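Aureochrome1-like protein (Ochromonas danica, PDB 6I22) probably senses blue light through an FMN-binding LOV domain of the PAS fold, as aureochrome photoreceptors do. Local coordinates at residues A[28-33]-A[46-51]; A[38-43]-A[85-90]; A[78-83]-A[96-101]. One frame throughout, in Å; residues are numbered along the deposited sequence.

Contact 1 of 3, residues A[28-33]-A[46-51]; sequences NPIVYA and SEVLGR
Ile30 is gripped by the backbone of the 48-51 turn at both its amide and its carbonyl. Its N-H points almost straight at Arg51 O (N to O 2.9 Å, 176° at the hydrogen), while Ile30 O receives Gly50 N at 2.8 Å. Val48 to Arg51 form a type II turn, and Gly50 suits its third position because the positive phi there (79°) is easy for a residue without a side chain. Pro29 lies against the same turn, its CB 3.3 Å from Gly50 C.

The apolar contact sits beside these bonds. With CG1 next to its backbone N (chi1 -59°) and the chain then extended, Ile30 sends CD1 to within 3.4 Å of Val48 CG1, a tight carbon pair; Ile30 CG2 and Ala33 CB approach the same methyl. Beta-branched residues fit here, offering methyls close to the backbone. Cut back to an alanine, position 30 would probably lose the CD1 contact with Val48 CG1 and leave a gap beside the turn. Farther out, Leu49 turns CD2 onto Val31 O at 3.5 Å.

A charged group braces the turn from within its own segment: Arg51 NH1 donates to both Ser46 O (2.9 Å) and Leu49 O (2.8 Å), tying the turn back to the first part of the weakly bonded helix 45-48. Gly50 and Arg51 begin the Gly-Arg-Asn-Cys-Arg-Phe-Leu-Gln signature of LOV domains, whose cysteine forms the flavin adduct in relatives, and the contact fastens that signature to the edge strand of the PAS sheet.

Contact 2 of 3, residues A[38-43]-A[85-90]; sequences LTLTGY and NYRKDG. With FMN (flavin mononucleotide), chain E.
Thr41, the last residue of helix 35-41, meets the turn that follows strand 79-86 through its backbone: Lys88 N donates to Thr41 O at 2.9 Å. Gly42, with its positive phi, lets the chain leave the helix beside this bond, and a type I turn from Arg87 to Gly90 folds the partner back.

Leu40 O is taken by the Arg87 side chain, whose NE approaches at 3.0 Å through a rather bent bond (131° at the hydrogen). An arginine chain extended from CG to NE is long enough to reach that carbonyl, while NH1 is held by Ser91 OG. Lys88 uses its hydrocarbon part instead: CB stands over the centre of one face of the Tyr43 ring in a CH-pi contact, 3.8 Å from the centroid and 12° off the normal. A bend at chi3 (86°) then carries Lys88 CE past Gly42 O at 3.4 Å. At the ring's edge, in its plane, a water accepts from Tyr43 OH (2.5 Å) and donates to Tyr86 O (2.7 Å).

Tyr43 also packs edge-to-face with Phe55, so an aromatic residue serves both neighbours. The carbonyls at the helix end, where the dipole probably makes oxygens better acceptors, are met by two different donors: the positive guanidinium is likely to add an electrostatic attraction at Leu40 O, while the amide at Thr41 O gives a plain hydrogen bond.

Contact 3 of 3, residues A[78-83]-A[96-101]; sequences DTTVVL and QLFIAA. With FMN (flavin mononucleotide), chain E.
Thr79 and Ile99 begin the pairing of an antiparallel beta hairpin, strands 79-86 and 92-103, in the five-stranded sheet of the PAS fold. Each of the two residues donates to the other, Thr79 N to Ile99 O at 3.0 Å and Ile99 N to Thr79 O at 2.8 Å; Val81 and Leu97 repeat the reciprocal pair. Between them Thr80 and Phe98 form a non-hydrogen-bonded pair, flanked by a CA-H...O contact, Thr80 CA to Leu97 O 3.2 Å.

Away from the flavin, Thr80 and Phe98 run side by side, with Thr80 CG2 3.5 Å from Phe98 CE1. Next along, Val82 CG2 meets Gln96 CG at 3.9 Å. Gln96 is extended, CG anti to its backbone N (chi1 -177°), and its amide makes a weak hydrogen bond to Tyr123 OH; Val82 touches Ala124 and Phe127 of helix 121-131, and Gln96 also touches Phe127.

On the other face Leu97 and Ile99 support the isoalloxazine, while Val81 sits beside Leu97 and against helix 63-74, which touches Ile99 as well. Val81 CG2 flanks Leu97 CB at 4.0 Å. Branched aliphatic side chains offer methyls to the ring face without competing for hydrogen bonds. Ile99 CD1 lies over the benzenoid part, 3.7 Å from FMN C9, and Leu83 reaches the pyrimidine edge near O2. Leu97 stands over the middle of the ring system, its CD1 3.5 Å from FMN N5.

Contact 3 lies nearest the middle of the chain, its centre about 6 Å from the chain centre, whereas contact 2 is a surface contact and contact 1 is partly buried, about 12 Å out. The chemistry follows: contact 3 is a regular strand ladder with aliphatic groups against FMN, contact 1 joins an edge strand to a turn by two backbone bonds, and contact 2 joins a helix end to a turn by one backbone and one arginine bond. Contacts 2 and 3 share strand 79-86 and both touch FMN. Contacts 1 and 2 meet directly, Val48 packing on Tyr43 and Glu47 forming a long, weak ion pair with Lys88, so they link opposite edge strands through the helices between.

Contact 1 of 3, residues A[28-33]-A[46-51]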
loop_
_atom_site.group_PDB
_atom_site.type_symbol
_atom_site.label_atom_id
_atom_site.label_comp_id
_atom_site.label_asym_id
_atom_site.label_seq_id
_atom_site.Cartn_x
_atom_site.Cartn_y
_atom_site.Cartn_z
ATOM N N ASN A 28 -4.607 -10.561 6.497
ATOM C CA ASN A 28 -5.039 -9.227 5.980
ATOM C C ASN A 28 -4.757 -9.101 4.495
ATOM O O ASN A 28 -4.044 -8.202 4.031
ATOM C CB ASN A 28 -4.325 -8.104 6.726
ATOM C CG ASN A 28 -4.910 -6.733 6.428
ATOM O OD1 ASN A 28 -6.104 -6.582 6.122
ATOM N ND2 ASN A 28 -4.048 -5.730 6.528
ATOM N N PRO A 29 -5.303 -10.011 3.678
ATOM C CA PRO A 29 -5.025 -10.000 2.252
ATOM C C PRO A 29 -5.784 -8.926 1.458
ATOM O O PRO A 29 -6.811 -8.423 1.901
ATOM C CB PRO A 29 -5.561 -11.360 1.822
ATOM C CG PRO A 29 -6.713 -11.599 2.714
ATOM C CD PRO A 29 -6.246 -11.069 4.046
ATOM N N ILE A 30 -5.295 -8.682 0.258
ATOM C CA ILE A 30 -5.954 -7.861 -0.782
ATOM C C ILE A 30 -7.245 -8.535 -1.247
ATOM O O ILE A 30 -7.212 -9.729 -1.600
ATOM C CB ILE A 30 -5.022 -7.641 -1.959
ATOM C CG1 ILE A 30 -3.730 -6.938 -1.577
ATOM C CG2 ILE A 30 -5.777 -6.913 -3.058
ATOM C CD1 ILE A 30 -2.700 -7.083 -2.668
ATOM N N VAL A 31 -8.349 -7.788 -1.246
ATOM C CA VAL A 31 -9.652 -8.253 -1.778
ATOM C C VAL A 31 -10.070 -7.375 -2.965
ATOM O O VAL A 31 -11.073 -7.692 -3.608
ATOM C CB VAL A 31 -10.713 -8.304 -0.676
ATOM C CG1 VAL A 31 -10.364 -9.403 0.306
ATOM C CG2 VAL A 31 -10.938 -6.968 0.018
ATOM N N TYR A 32 -9.322 -6.314 -3.248
ATOM C CA TYR A 32 -9.579 -5.447 -4.425
ATOM C C TYR A 32 -8.295 -4.721 -4.802
ATOM O O TYR A 32 -7.623 -4.219 -3.919
ATOM C CB TYR A 32 -10.682 -4.421 -4.152
ATOM C CG TYR A 32 -10.985 -3.605 -5.376
ATOM C CD1 TYR A 32 -11.855 -4.102 -6.331
ATOM C CD2 TYR A 32 -10.329 -2.416 -5.645
ATOM C CE1 TYR A 32 -12.116 -3.412 -7.509
ATOM C CE2 TYR A 32 -10.569 -1.719 -6.821
ATOM C CZ TYR A 32 -11.471 -2.210 -7.745
ATOM O OH TYR A 32 -11.735 -1.535 -8.895
ATOM N N ALA A 33 -7.973 -4.626 -6.095
ATOM C CA ALA A 33 -6.792 -3.880 -6.575
ATOM C C ALA A 33 -7.227 -3.137 -7.825
ATOM O O ALA A 33 -7.909 -3.738 -8.706
ATOM C CB ALA A 33 -5.615 -4.790 -6.856
ATOM N N SER A 46 -5.872 -11.863 -10.580
ATOM C CA SER A 46 -5.955 -13.267 -10.083
ATOM C C SER A 46 -4.684 -13.661 -9.295
ATOM O O SER A 46 -4.783 -14.587 -8.465
ATOM C CB SER A 46 -6.217 -14.222 -11.201
ATOM O OG SER A 46 -5.151 -14.222 -12.131
ATOM N N GLU A 47 -3.556 -12.988 -9.526
ATOM C CA GLU A 47 -2.282 -13.289 -8.835
ATOM C C GLU A 47 -2.154 -12.520 -7.523
ATOM O O GLU A 47 -1.246 -12.835 -6.759
ATOM C CB GLU A 47 -1.094 -12.913 -9.706
ATOM C CG GLU A 47 -0.961 -13.783 -10.921
ATOM C CD GLU A 47 0.234 -13.295 -11.763
ATOM O OE1 GLU A 47 0.115 -12.197 -12.369
ATOM O OE2 GLU A 47 1.333 -13.999 -11.744
ATOM N N VAL A 48 -3.038 -11.552 -7.265
ATOM C CA VAL A 48 -2.941 -10.631 -6.097
ATOM C C VAL A 48 -4.031 -10.940 -5.071
ATOM O O VAL A 48 -3.746 -10.817 -3.875
ATOM C CB VAL A 48 -3.024 -9.210 -6.680
ATOM C CG1 VAL A 48 -3.532 -8.194 -5.725
ATOM C CG2 VAL A 48 -1.693 -8.868 -7.344
ATOM N N LEU A 49 -5.238 -11.278 -5.514
ATOM C CA LEU A 49 -6.392 -11.488 -4.625
ATOM C C LEU A 49 -6.041 -12.565 -3.595
ATOM O O LEU A 49 -5.496 -13.620 -3.971
ATOM C CB LEU A 49 -7.598 -11.926 -5.447
ATOM C CG LEU A 49 -8.269 -10.840 -6.273
ATOM C CD1 LEU A 49 -9.399 -11.460 -7.081
ATOM C CD2 LEU A 49 -8.783 -9.719 -5.386
ATOM N N GLY A 50 -6.379 -12.314 -2.332
ATOM C CA GLY A 50 -6.162 -13.258 -1.240
ATOM C C GLY A 50 -4.725 -13.288 -0.723
ATOM O O GLY A 50 -4.469 -14.110 0.154
ATOM N N ARG A 51 -3.827 -12.453 -1.261
ATOM C CA ARG A 51 -2.423 -12.344 -0.781
ATOM C C ARG A 51 -2.187 -11.020 -0.053
ATOM O O ARG A 51 -2.761 -9.986 -0.437
ATOM C CB ARG A 51 -1.410 -12.399 -1.927
ATOM C CG ARG A 51 -1.231 -13.766 -2.566
ATOM C CD ARG A 51 -2.324 -14.109 -3.549
ATOM N NE ARG A 51 -1.981 -15.235 -4.405
ATOM C CZ ARG A 51 -2.699 -15.580 -5.473
ATOM N NH1 ARG A 51 -3.761 -14.856 -5.799
ATOM N NH2 ARG A 51 -2.307 -16.598 -6.235
#

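Contact 2 of 3, residues A[38-43]-A[85-90]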
loop_
_atom_site.group_PDB
_atom_site.type_symbol
_atom_site.label_atom_id
_atom_site.label_comp_id
_atom_site.label_asym_id
_atom_site.label_seq_id
_atom_site.Cartn_x
_atom_site.Cartn_y
_atom_site.Cartn_z
ATOM N N LEU A 38 -2.419 -2.793 -10.794
ATOM C CA LEU A 38 -2.077 -3.969 -11.632
ATOM C C LEU A 38 -1.063 -3.528 -12.698
ATOM O O LEU A 38 -0.102 -4.261 -12.920
ATOM C CB LEU A 38 -3.344 -4.537 -12.259
ATOM C CG LEU A 38 -4.380 -5.023 -11.234
ATOM C CD1 LEU A 38 -5.600 -5.567 -11.953
ATOM C CD2 LEU A 38 -3.803 -6.064 -10.310
ATOM N N THR A 39 -1.268 -2.372 -13.321
ATOM C CA THR A 39 -0.361 -1.839 -14.380
ATOM C C THR A 39 0.995 -1.468 -13.767
ATOM O O THR A 39 2.024 -1.805 -14.365
ATOM C CB THR A 39 -0.984 -0.661 -15.112
ATOM O OG1 THR A 39 -2.175 -1.158 -15.719
ATOM C CG2 THR A 39 -0.075 -0.079 -16.178
ATOM N N LEU A 40 1.013 -0.795 -12.623
ATOM C CA LEU A 40 2.261 -0.418 -11.906
ATOM C C LEU A 40 3.078 -1.679 -11.585
ATOM O O LEU A 40 4.240 -1.658 -11.830
ATOM C CB LEU A 40 1.895 0.316 -10.617
ATOM C CG LEU A 40 3.026 0.539 -9.625
ATOM C CD1 LEU A 40 4.067 1.450 -10.254
ATOM C CD2 LEU A 40 2.494 1.094 -8.309
ATOM N N THR A 41 2.467 -2.713 -11.011
ATOM C CA THR A 41 3.197 -3.867 -10.441
ATOM C C THR A 41 3.424 -4.963 -11.487
ATOM O O THR A 41 4.307 -5.803 -11.232
ATOM C CB THR A 41 2.467 -4.387 -9.202
ATOM O OG1 THR A 41 1.243 -4.958 -9.667
ATOM C CG2 THR A 41 2.310 -3.309 -8.163
ATOM N N GLY A 42 2.682 -4.988 -12.596
ATOM C CA GLY A 42 2.758 -6.051 -13.614
ATOM C C GLY A 42 1.983 -7.313 -13.245
ATOM O O GLY A 42 2.080 -8.281 -13.986
ATOM N N TYR A 43 1.281 -7.363 -12.117
ATOM C CA TYR A 43 0.514 -8.574 -11.715
ATOM C C TYR A 43 -0.905 -8.528 -12.290
ATOM O O TYR A 43 -1.499 -7.418 -12.413
ATOM C CB TYR A 43 0.489 -8.673 -10.201
ATOM C CG TYR A 43 1.816 -9.051 -9.597
ATOM C CD1 TYR A 43 2.247 -10.371 -9.586
ATOM C CD2 TYR A 43 2.690 -8.100 -9.106
ATOM C CE1 TYR A 43 3.476 -10.731 -9.051
ATOM C CE2 TYR A 43 3.929 -8.441 -8.593
ATOM C CZ TYR A 43 4.311 -9.769 -8.523
ATOM O OH TYR A 43 5.523 -10.107 -7.990
ATOM N N ASN A 85 9.922 -1.250 -4.044
ATOM C CA ASN A 85 9.086 -2.427 -4.352
ATOM C C ASN A 85 9.515 -3.021 -5.697
ATOM O O ASN A 85 10.262 -2.370 -6.460
ATOM C CB ASN A 85 7.602 -2.086 -4.363
ATOM C CG ASN A 85 6.906 -2.098 -3.012
ATOM O OD1 ASN A 85 7.486 -2.433 -1.959
ATOM N ND2 ASN A 85 5.645 -1.761 -3.072
ATOM N N TYR A 86 9.111 -4.265 -5.912
ATOM C CA TYR A 86 9.476 -5.081 -7.094
ATOM C C TYR A 86 8.217 -5.377 -7.908
ATOM O O TYR A 86 7.212 -5.849 -7.383
ATOM C CB TYR A 86 10.153 -6.382 -6.666
ATOM C CG TYR A 86 11.527 -6.227 -6.085
ATOM C CD1 TYR A 86 11.724 -5.610 -4.855
ATOM C CD2 TYR A 86 12.643 -6.706 -6.766
ATOM C CE1 TYR A 86 12.999 -5.450 -4.338
ATOM C CE2 TYR A 86 13.921 -6.597 -6.240
ATOM C CZ TYR A 86 14.094 -5.951 -5.026
ATOM O OH TYR A 86 15.350 -5.843 -4.512
ATOM N N ARG A 87 8.309 -5.163 -9.204
ATOM C CA ARG A 87 7.296 -5.598 -10.183
ATOM C C ARG A 87 7.428 -7.107 -10.419
ATOM O O ARG A 87 8.486 -7.690 -10.100
ATOM C CB ARG A 87 7.490 -4.840 -11.497
ATOM C CG ARG A 87 7.285 -3.340 -11.380
ATOM C CD ARG A 87 7.148 -2.708 -12.756
ATOM N NE ARG A 87 7.053 -1.266 -12.633
ATOM C CZ ARG A 87 8.090 -0.430 -12.573
ATOM N NH1 ARG A 87 9.335 -0.880 -12.638
ATOM N NH2 ARG A 87 7.880 0.862 -12.462
ATOM N N LYS A 88 6.431 -7.697 -11.050
ATOM C CA LYS A 88 6.455 -9.128 -11.400
ATOM C C LYS A 88 7.717 -9.432 -12.225
ATOM O O LYS A 88 8.298 -10.512 -12.007
ATOM C CB LYS A 88 5.206 -9.512 -12.192
ATOM C CG LYS A 88 5.137 -10.998 -12.476
ATOM C CD LYS A 88 3.770 -11.466 -12.910
ATOM C CE LYS A 88 3.537 -11.322 -14.398
ATOM N NZ LYS A 88 2.490 -12.256 -14.883
ATOM N N ASP A 89 8.152 -8.530 -13.109
ATOM C CA ASP A 89 9.327 -8.770 -13.997
ATOM C C ASP A 89 10.657 -8.535 -13.249
ATOM O O ASP A 89 11.706 -8.633 -13.901
ATOM C CB ASP A 89 9.247 -7.933 -15.280
ATOM C CG ASP A 89 9.477 -6.444 -15.071
ATOM O OD1 ASP A 89 9.656 -6.022 -13.909
ATOM O OD2 ASP A 89 9.489 -5.713 -16.078
ATOM N N GLY A 90 10.633 -8.221 -11.949
ATOM C CA GLY A 90 11.849 -8.061 -11.136
ATOM C C GLY A 90 12.427 -6.652 -11.199
ATOM O O GLY A 90 13.367 -6.404 -10.438
HETATM N N1 FMN E . 3.672 -3.122 1.354
HETATM C C2 FMN E . 4.433 -2.849 0.276
HETATM O O2 FMN E . 5.648 -3.152 0.325
HETATM N N3 FMN E . 3.901 -2.293 -0.826
HETATM C C4 FMN E . 2.599 -1.942 -0.951
HETATM O O4 FMN E . 2.138 -1.437 -1.983
HETATM C C4A FMN E . 1.706 -2.203 0.185
HETATM N N5 FMN E . 0.380 -1.892 0.168
HETATM C C5A FMN E . -0.369 -2.142 1.273
HETATM C C6 FMN E . -1.724 -1.845 1.272
HETATM C C7 FMN E . -2.531 -2.111 2.373
HETATM C C7M FMN E . -4.004 -1.735 2.322
HETATM C C8 FMN E . -1.900 -2.684 3.567
HETATM C C8M FMN E . -2.719 -2.989 4.789
HETATM C C9 FMN E . -0.557 -3.009 3.579
HETATM C C9A FMN E . 0.239 -2.747 2.474
HETATM N N10 FMN E . 1.606 -3.074 2.483
HETATM C C10 FMN E . 2.367 -2.802 1.345
HETATM C "C1'" FMN E . 2.312 -3.602 3.639
HETATM C "C2'" FMN E . 2.270 -5.102 3.919
HETATM O "O2'" FMN E . 0.990 -5.603 3.626
HETATM C "C3'" FMN E . 2.571 -5.389 5.387
HETATM O "O3'" FMN E . 1.583 -4.763 6.214
HETATM C "C4'" FMN E . 3.972 -4.889 5.763
HETATM O "O4'" FMN E . 4.908 -5.628 4.987
HETATM C "C5'" FMN E . 4.302 -5.060 7.259
HETATM O "O5'" FMN E . 3.869 -6.337 7.753
HETATM P P FMN E . 4.924 -7.592 7.850
HETATM O O1P FMN E . 5.548 -7.779 6.455
HETATM O O2P FMN E . 5.929 -7.138 8.905
HETATM O O3P FMN E . 4.044 -8.732 8.317
HETATM O O HOH W 1 6.947 -8.438 -6.710
#

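Contact 3 of 3, residues A[78-83]-A[96-101]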
loop_
_atom_site.group_PDB
_atom_site.type_symbol
_atom_site.label_atom_id
_atom_site.label_comp_id
_atom_site.label_asym_id
_atom_site.label_seq_id
_atom_site.Cartn_x
_atom_site.Cartn_y
_atom_site.Cartn_z
ATOM N N ASP A 78 -2.917 6.063 10.717
ATOM C CA ASP A 78 -2.635 6.361 9.289
ATOM C C ASP A 78 -1.121 6.292 9.119
ATOM O O ASP A 78 -0.419 6.878 9.947
ATOM C CB ASP A 78 -3.090 7.777 8.898
ATOM C CG ASP A 78 -4.580 7.939 8.637
ATOM O OD1 ASP A 78 -5.302 6.919 8.734
ATOM O OD2 ASP A 78 -5.010 9.098 8.347
ATOM N N THR A 79 -0.633 5.679 8.049
ATOM C CA THR A 79 0.816 5.471 7.822
ATOM C C THR A 79 1.191 5.956 6.406
ATOM O O THR A 79 0.491 5.603 5.443
ATOM C CB THR A 79 1.101 3.984 8.110
ATOM O OG1 THR A 79 0.918 3.719 9.513
ATOM C CG2 THR A 79 2.490 3.574 7.711
ATOM N N THR A 80 2.293 6.677 6.276
ATOM C CA THR A 80 2.945 7.050 4.997
ATOM C C THR A 80 4.400 6.588 5.078
ATOM O O THR A 80 5.069 6.996 6.008
ATOM C CB THR A 80 2.955 8.567 4.733
ATOM O OG1 THR A 80 1.632 9.085 4.877
ATOM C CG2 THR A 80 3.465 8.918 3.350
ATOM N N VAL A 81 4.861 5.800 4.115
ATOM C CA VAL A 81 6.295 5.427 4.022
ATOM C C VAL A 81 6.717 5.522 2.569
ATOM O O VAL A 81 5.851 5.434 1.687
ATOM C CB VAL A 81 6.562 4.015 4.567
ATOM C CG1 VAL A 81 6.164 3.905 6.022
ATOM C CG2 VAL A 81 5.882 2.964 3.712
ATOM N N VAL A 82 8.014 5.640 2.345
ATOM C CA VAL A 82 8.573 5.432 0.988
ATOM C C VAL A 82 9.461 4.189 1.061
ATOM O O VAL A 82 10.339 4.145 1.925
ATOM C CB VAL A 82 9.336 6.671 0.501
ATOM C CG1 VAL A 82 10.093 6.382 -0.771
ATOM C CG2 VAL A 82 8.381 7.842 0.295
ATOM N N LEU A 83 9.229 3.241 0.180
ATOM C CA LEU A 83 10.069 2.012 0.164
ATOM C C LEU A 83 10.176 1.452 -1.242
ATOM O O LEU A 83 9.351 1.759 -2.112
ATOM C CB LEU A 83 9.604 0.975 1.194
ATOM C CG LEU A 83 8.170 0.423 1.234
ATOM C CD1 LEU A 83 7.323 0.640 0.006
ATOM C CD2 LEU A 83 8.150 -1.024 1.681
ATOM N N GLN A 96 5.680 5.496 -2.739
ATOM C CA GLN A 96 5.188 6.281 -1.600
ATOM C C GLN A 96 3.814 5.705 -1.277
ATOM O O GLN A 96 2.884 5.804 -2.093
ATOM C CB GLN A 96 5.146 7.773 -1.903
ATOM C CG GLN A 96 4.703 8.561 -0.681
ATOM C CD GLN A 96 4.899 10.042 -0.853
ATOM O OE1 GLN A 96 4.641 10.603 -1.916
ATOM N NE2 GLN A 96 5.347 10.689 0.207
ATOM N N LEU A 97 3.714 5.030 -0.148
ATOM C CA LEU A 97 2.570 4.197 0.249
ATOM C C LEU A 97 1.807 4.937 1.346
ATOM O O LEU A 97 2.418 5.329 2.320
ATOM C CB LEU A 97 3.152 2.868 0.745
ATOM C CG LEU A 97 2.169 1.892 1.354
ATOM C CD1 LEU A 97 1.094 1.510 0.331
ATOM C CD2 LEU A 97 2.936 0.659 1.837
ATOM N N PHE A 98 0.520 5.172 1.141
ATOM C CA PHE A 98 -0.367 5.857 2.101
ATOM C C PHE A 98 -1.414 4.815 2.504
ATOM O O PHE A 98 -2.143 4.317 1.658
ATOM C CB PHE A 98 -1.046 7.064 1.451
ATOM C CG PHE A 98 -0.142 8.078 0.790
ATOM C CD1 PHE A 98 0.468 9.068 1.524
ATOM C CD2 PHE A 98 0.077 8.022 -0.576
ATOM C CE1 PHE A 98 1.278 10.006 0.910
ATOM C CE2 PHE A 98 0.876 8.979 -1.190
ATOM C CZ PHE A 98 1.467 9.964 -0.449
ATOM N N ILE A 99 -1.503 4.515 3.783
ATOM C CA ILE A 99 -2.446 3.490 4.280
ATOM C C ILE A 99 -3.346 4.158 5.314
ATOM O O ILE A 99 -2.848 4.825 6.238
ATOM C CB ILE A 99 -1.705 2.286 4.883
ATOM C CG1 ILE A 99 -0.855 1.571 3.830
ATOM C CG2 ILE A 99 -2.703 1.349 5.530
ATOM C CD1 ILE A 99 0.106 0.576 4.418
ATOM N N ALA A 100 -4.642 3.916 5.174
ATOM C CA ALA A 100 -5.655 4.332 6.154
ATOM C C ALA A 100 -6.580 3.169 6.497
ATOM O O ALA A 100 -6.905 2.357 5.627
ATOM C CB ALA A 100 -6.429 5.508 5.621
ATOM N N ALA A 101 -7.040 3.163 7.738
ATOM C CA ALA A 101 -8.124 2.275 8.186
ATOM C C ALA A 101 -9.442 2.903 7.735
ATOM O O ALA A 101 -9.650 4.118 7.974
ATOM C CB ALA A 101 -8.084 2.124 9.677
HETATM N N1 FMN E . 3.672 -3.122 1.354
HETATM C C2 FMN E . 4.433 -2.849 0.276
HETATM O O2 FMN E . 5.648 -3.152 0.325
HETATM N N3 FMN E . 3.901 -2.293 -0.826
HETATM C C4 FMN E . 2.599 -1.942 -0.951
HETATM O O4 FMN E . 2.138 -1.437 -1.983
HETATM C C4A FMN E . 1.706 -2.203 0.185
HETATM N N5 FMN E . 0.380 -1.892 0.168
HETATM C C5A FMN E . -0.369 -2.142 1.273
HETATM C C6 FMN E . -1.724 -1.845 1.272
HETATM C C7 FMN E . -2.531 -2.111 2.373
HETATM C C7M FMN E . -4.004 -1.735 2.322
HETATM C C8 FMN E . -1.900 -2.684 3.567
HETATM C C8M FMN E . -2.719 -2.989 4.789
HETATM C C9 FMN E . -0.557 -3.009 3.579
HETATM C C9A FMN E . 0.239 -2.747 2.474
HETATM N N10 FMN E . 1.606 -3.074 2.483
HETATM C C10 FMN E . 2.367 -2.802 1.345
HETATM C "C1'" FMN E . 2.312 -3.602 3.639
HETATM C "C2'" FMN E . 2.270 -5.102 3.919
HETATM O "O2'" FMN E . 0.990 -5.603 3.626
HETATM C "C3'" FMN E . 2.571 -5.389 5.387
HETATM O "O3'" FMN E . 1.583 -4.763 6.214
HETATM C "C4'" FMN E . 3.972 -4.889 5.763
HETATM O "O4'" FMN E . 4.908 -5.628 4.987
HETATM C "C5'" FMN E . 4.302 -5.060 7.259
HETATM O "O5'" FMN E . 3.869 -6.337 7.753
HETATM P P FMN E . 4.924 -7.592 7.850
HETATM O O1P FMN E . 5.548 -7.779 6.455
HETATM O O2P FMN E . 5.929 -7.138 8.905
HETATM O O3P FMN E . 4.044 -8.732 8.317
#